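Local coordinates for putative outer membrane protein (LpxR) (Salmonella typhimurium, PDB 3FID) that is a lipid A deacylase of the outer membrane, a zinc-binding beta-barrel enzyme that modifies lipopolysaccharide, at residues S18-A27 with S269-S277. Residues are numbered along the deposited sequence; the frame is centred on the assembly and turned at random.
Sequences SLNALYGHPA and SLSLNKVTS. With ZN (zinc ion), chain F; CXE (pentaethylene glycol monodecyl ether), chain L; CXE (pentaethylene glycol monodecyl ether), chain J.
Tyr-23 and Leu-19 of the short helix 16-23 pack on Leu-272 and Lys-274 of strand 266-275, so the helix lies against the outer wall of the LpxR beta-barrel, where detergent molecules also bind. Helix 18-23 and strand 269-275 run 42° apart, with axes 9.0 Å from each other at their closest.

The apolar part centres on Leu-272. Its CB meets Leu-19 CD1 at 3.7 Å, the two side chains running alongside in opposite senses, while its CD1 reaches Leu-22 CD2 at 3.8 Å. Leu-22, its CG turned away from the backbone N (chi1 -176°), also lays that CG over one face of the Tyr-23 ring. Lys-274 CB takes the opposite face in a CH-pi contact, 3.5 Å from the centroid of the Tyr-23 ring and almost on the ring normal, leaving the ring sandwiched. C12 of the chain L pentaethylene glycol monodecyl ether lies 3.7 Å from Tyr-23 CD1.

Lys-274 bends at chi3 and carries NZ to a salt bridge with Asp-284; a water joins NZ to Tyr-23 O. At the far end of the ring, Tyr-23 OH donates to Leu-272 O at 2.6 Å, the hydroxyl standing 39° off the plane of the carbonyl, away from its lone pairs.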
loop_
_atom_site.group_PDB
_atom_site.type_symbol
_atom_site.label_atom_id
_atom_site.label_comp_id
_atom_site.label_asym_id
_atom_site.label_seq_id
_atom_site.Cartn_x
_atom_site.Cartn_y
_atom_site.Cartn_z
ATOM N N SER A 18 12.088 -5.927 13.998
ATOM C CA SER A 18 12.225 -6.710 12.766
ATOM C C SER A 18 12.319 -5.767 11.565
ATOM O O SER A 18 13.195 -5.919 10.718
ATOM C CB SER A 18 11.058 -7.679 12.573
ATOM O OG SER A 18 11.040 -8.618 13.636
ATOM N N LEU A 19 11.410 -4.795 11.506
ATOM C CA LEU A 19 11.431 -3.783 10.421
ATOM C C LEU A 19 12.768 -3.022 10.331
ATOM O O LEU A 19 13.315 -2.815 9.223
ATOM C CB LEU A 19 10.251 -2.799 10.575
ATOM C CG LEU A 19 9.929 -1.876 9.390
ATOM C CD1 LEU A 19 9.399 -2.694 8.193
ATOM C CD2 LEU A 19 8.906 -0.821 9.866
ATOM N N ASN A 20 13.277 -2.605 11.490
ATOM C CA ASN A 20 14.588 -1.909 11.596
ATOM C C ASN A 20 15.751 -2.789 11.186
ATOM O O ASN A 20 16.669 -2.324 10.528
ATOM C CB ASN A 20 14.868 -1.409 13.020
ATOM C CG ASN A 20 13.913 -0.334 13.462
ATOM O OD1 ASN A 20 13.159 0.206 12.662
ATOM N ND2 ASN A 20 13.936 -0.023 14.743
ATOM N N ALA A 21 15.717 -4.061 11.578
ATOM C CA ALA A 21 16.782 -4.985 11.177
ATOM C C ALA A 21 16.758 -5.190 9.659
ATOM O O ALA A 21 17.812 -5.274 8.995
ATOM C CB ALA A 21 16.637 -6.311 11.891
ATOM N N LEU A 22 15.554 -5.232 9.099
ATOM C CA LEU A 22 15.406 -5.493 7.685
ATOM C C LEU A 22 15.819 -4.304 6.791
ATOM O O LEU A 22 16.517 -4.485 5.799
ATOM C CB LEU A 22 13.978 -5.974 7.388
ATOM C CG LEU A 22 13.596 -6.405 5.962
ATOM C CD1 LEU A 22 14.533 -7.473 5.389
ATOM C CD2 LEU A 22 12.111 -6.863 5.958
ATOM N N TYR A 23 15.412 -3.088 7.154
ATOM C CA TYR A 23 15.568 -1.938 6.260
ATOM C C TYR A 23 16.479 -0.841 6.831
ATOM O O TYR A 23 16.737 0.163 6.175
ATOM C CB TYR A 23 14.176 -1.344 5.898
ATOM C CG TYR A 23 13.258 -2.266 5.132
ATOM C CD1 TYR A 23 13.668 -2.851 3.927
ATOM C CD2 TYR A 23 11.979 -2.548 5.595
ATOM C CE1 TYR A 23 12.817 -3.702 3.210
ATOM C CE2 TYR A 23 11.122 -3.397 4.881
ATOM C CZ TYR A 23 11.552 -3.973 3.689
ATOM O OH TYR A 23 10.680 -4.830 2.990
ATOM N N GLY A 24 16.960 -1.029 8.054
ATOM C CA GLY A 24 17.845 -0.037 8.666
ATOM C C GLY A 24 17.086 1.006 9.460
ATOM O O GLY A 24 15.893 1.280 9.212
ATOM N N HIS A 25 17.769 1.616 10.429
ATOM C CA HIS A 25 17.031 2.488 11.335
ATOM C C HIS A 25 16.659 3.866 10.735
ATOM O O HIS A 25 15.620 4.416 11.103
ATOM C CB HIS A 25 17.731 2.629 12.713
ATOM C CG HIS A 25 16.825 3.163 13.783
ATOM N ND1 HIS A 25 16.639 4.515 14.002
ATOM C CD2 HIS A 25 16.018 2.524 14.665
ATOM C CE1 HIS A 25 15.758 4.681 14.977
ATOM N NE2 HIS A 25 15.368 3.490 15.395
ATOM N N PRO A 26 17.502 4.444 9.846
ATOM C CA PRO A 26 17.113 5.727 9.243
ATOM C C PRO A 26 15.750 5.738 8.536
ATOM O O PRO A 26 15.027 6.736 8.578
ATOM C CB PRO A 26 18.233 5.975 8.223
ATOM C CG PRO A 26 19.465 5.351 8.873
ATOM C CD PRO A 26 18.891 4.066 9.464
ATOM N N ALA A 27 15.389 4.613 7.925
ATOM C CA ALA A 27 14.072 4.497 7.265
ATOM C C ALA A 27 12.894 4.587 8.237
ATOM O O ALA A 27 11.816 5.046 7.883
ATOM C CB ALA A 27 14.007 3.202 6.401
ATOM N N SER A 269 -2.137 -11.569 8.420
ATOM C CA SER A 269 -1.010 -11.220 7.556
ATOM C C SER A 269 -0.199 -10.064 8.124
ATOM O O SER A 269 -0.756 -9.176 8.735
ATOM C CB SER A 269 -1.507 -10.813 6.182
ATOM O OG SER A 269 -2.184 -11.866 5.547
ATOM N N LEU A 270 1.116 -10.083 7.880
ATOM C CA LEU A 270 1.978 -8.954 8.200
ATOM C C LEU A 270 2.891 -8.715 6.998
ATOM O O LEU A 270 3.413 -9.670 6.425
ATOM C CB LEU A 270 2.777 -9.279 9.484
ATOM C CG LEU A 270 3.855 -8.436 10.191
ATOM C CD1 LEU A 270 5.243 -8.864 9.826
ATOM C CD2 LEU A 270 3.661 -6.936 10.047
ATOM N N SER A 271 3.038 -7.454 6.589
ATOM C CA SER A 271 3.969 -7.095 5.520
ATOM C C SER A 271 4.896 -5.981 6.028
ATOM O O SER A 271 4.430 -5.010 6.633
ATOM C CB SER A 271 3.195 -6.660 4.255
ATOM O OG SER A 271 4.097 -6.494 3.152
ATOM N N LEU A 272 6.200 -6.190 5.870
ATOM C CA LEU A 272 7.240 -5.229 6.237
ATOM C C LEU A 272 7.712 -4.537 4.981
ATOM O O LEU A 272 8.299 -5.187 4.090
ATOM C CB LEU A 272 8.423 -5.981 6.875
ATOM C CG LEU A 272 8.129 -6.903 8.089
ATOM C CD1 LEU A 272 9.436 -7.602 8.602
ATOM C CD2 LEU A 272 7.501 -6.189 9.221
ATOM N N ASN A 273 7.507 -3.222 4.908
ATOM C CA ASN A 273 7.618 -2.523 3.642
ATOM C C ASN A 273 8.609 -1.386 3.669
ATOM O O ASN A 273 8.780 -0.777 4.697
ATOM C CB ASN A 273 6.240 -2.012 3.218
ATOM C CG ASN A 273 5.181 -3.092 3.318
ATOM O OD1 ASN A 273 5.380 -4.208 2.841
ATOM N ND2 ASN A 273 4.051 -2.765 3.958
ATOM N N LYS A 274 9.274 -1.139 2.535
ATOM C CA LYS A 274 10.113 0.053 2.398
ATOM C C LYS A 274 9.881 0.703 1.043
ATOM O O LYS A 274 9.874 0.033 0.007
ATOM C CB LYS A 274 11.605 -0.263 2.557
ATOM C CG LYS A 274 12.486 1.027 2.608
ATOM C CD LYS A 274 13.964 0.729 2.648
ATOM C CE LYS A 274 14.535 0.694 1.215
ATOM N NZ LYS A 274 16.020 0.855 1.254
ATOM N N VAL A 275 9.733 2.026 1.048
ATOM C CA VAL A 275 9.643 2.759 -0.195
ATOM C C VAL A 275 10.879 3.681 -0.267
ATOM O O VAL A 275 11.171 4.388 0.714
ATOM C CB VAL A 275 8.309 3.555 -0.256
ATOM C CG1 VAL A 275 8.263 4.478 -1.484
ATOM C CG2 VAL A 275 7.067 2.560 -0.271
ATOM N N THR A 276 11.618 3.639 -1.370
ATOM C CA THR A 276 12.790 4.520 -1.499
ATOM C C THR A 276 12.384 5.989 -1.686
ATOM O O THR A 276 11.261 6.286 -2.076
ATOM C CB THR A 276 13.818 4.062 -2.569
ATOM O OG1 THR A 276 13.271 4.204 -3.884
ATOM C CG2 THR A 276 14.234 2.596 -2.302
ATOM N N SER A 277 13.288 6.900 -1.356
ATOM C CA SER A 277 13.004 8.326 -1.405
ATOM C C SER A 277 12.105 8.750 -2.579
ATOM O O SER A 277 12.471 8.608 -3.750
ATOM C CB SER A 277 14.312 9.131 -1.467
ATOM O OG SER A 277 14.020 10.516 -1.338
HETATM ZN ZN ZN F . 17.585 6.285 13.440
HETATM C C1 CXE L . 14.343 -10.842 -7.822
HETATM C C2 CXE L . 13.489 -11.584 -6.807
HETATM C C3 CXE L . 12.836 -10.603 -5.846
HETATM C C4 CXE L . 13.366 -10.709 -4.424
HETATM C C5 CXE L . 13.709 -9.318 -3.890
HETATM C C6 CXE L . 13.132 -9.077 -2.495
HETATM C C7 CXE L . 14.014 -8.128 -1.716
HETATM C C8 CXE L . 13.465 -7.858 -0.336
HETATM C C9 CXE L . 14.602 -7.711 0.657
HETATM C C10 CXE L . 14.664 -6.324 1.294
HETATM O O11 CXE L . 16.025 -6.033 1.601
HETATM C C12 CXE L . 16.263 -4.729 2.140
HETATM C C13 CXE L . 16.289 -3.644 1.067
HETATM O O14 CXE L . 17.512 -3.699 0.328
HETATM C C15 CXE L . 17.700 -2.561 -0.519
HETATM C C1 CXE J . 8.469 -12.613 6.698
HETATM C C2 CXE J . 7.805 -12.009 7.915
HETATM C C3 CXE J . 8.715 -12.191 9.118
HETATM C C4 CXE J . 8.188 -11.427 10.318
HETATM C C5 CXE J . 9.048 -11.702 11.540
HETATM C C6 CXE J . 8.577 -10.855 12.712
HETATM C C7 CXE J . 9.072 -11.387 14.055
HETATM C C8 CXE J . 8.209 -10.817 15.170
HETATM C C9 CXE J . 8.989 -10.668 16.465
HETATM C C10 CXE J . 8.077 -10.149 17.565
HETATM O O11 CXE J . 8.651 -10.521 18.812
HETATM C C12 CXE J . 7.847 -10.145 19.934
HETATM C C13 CXE J . 8.710 -10.287 21.178
HETATM O O HOH W 1 16.949 -0.492 3.305
#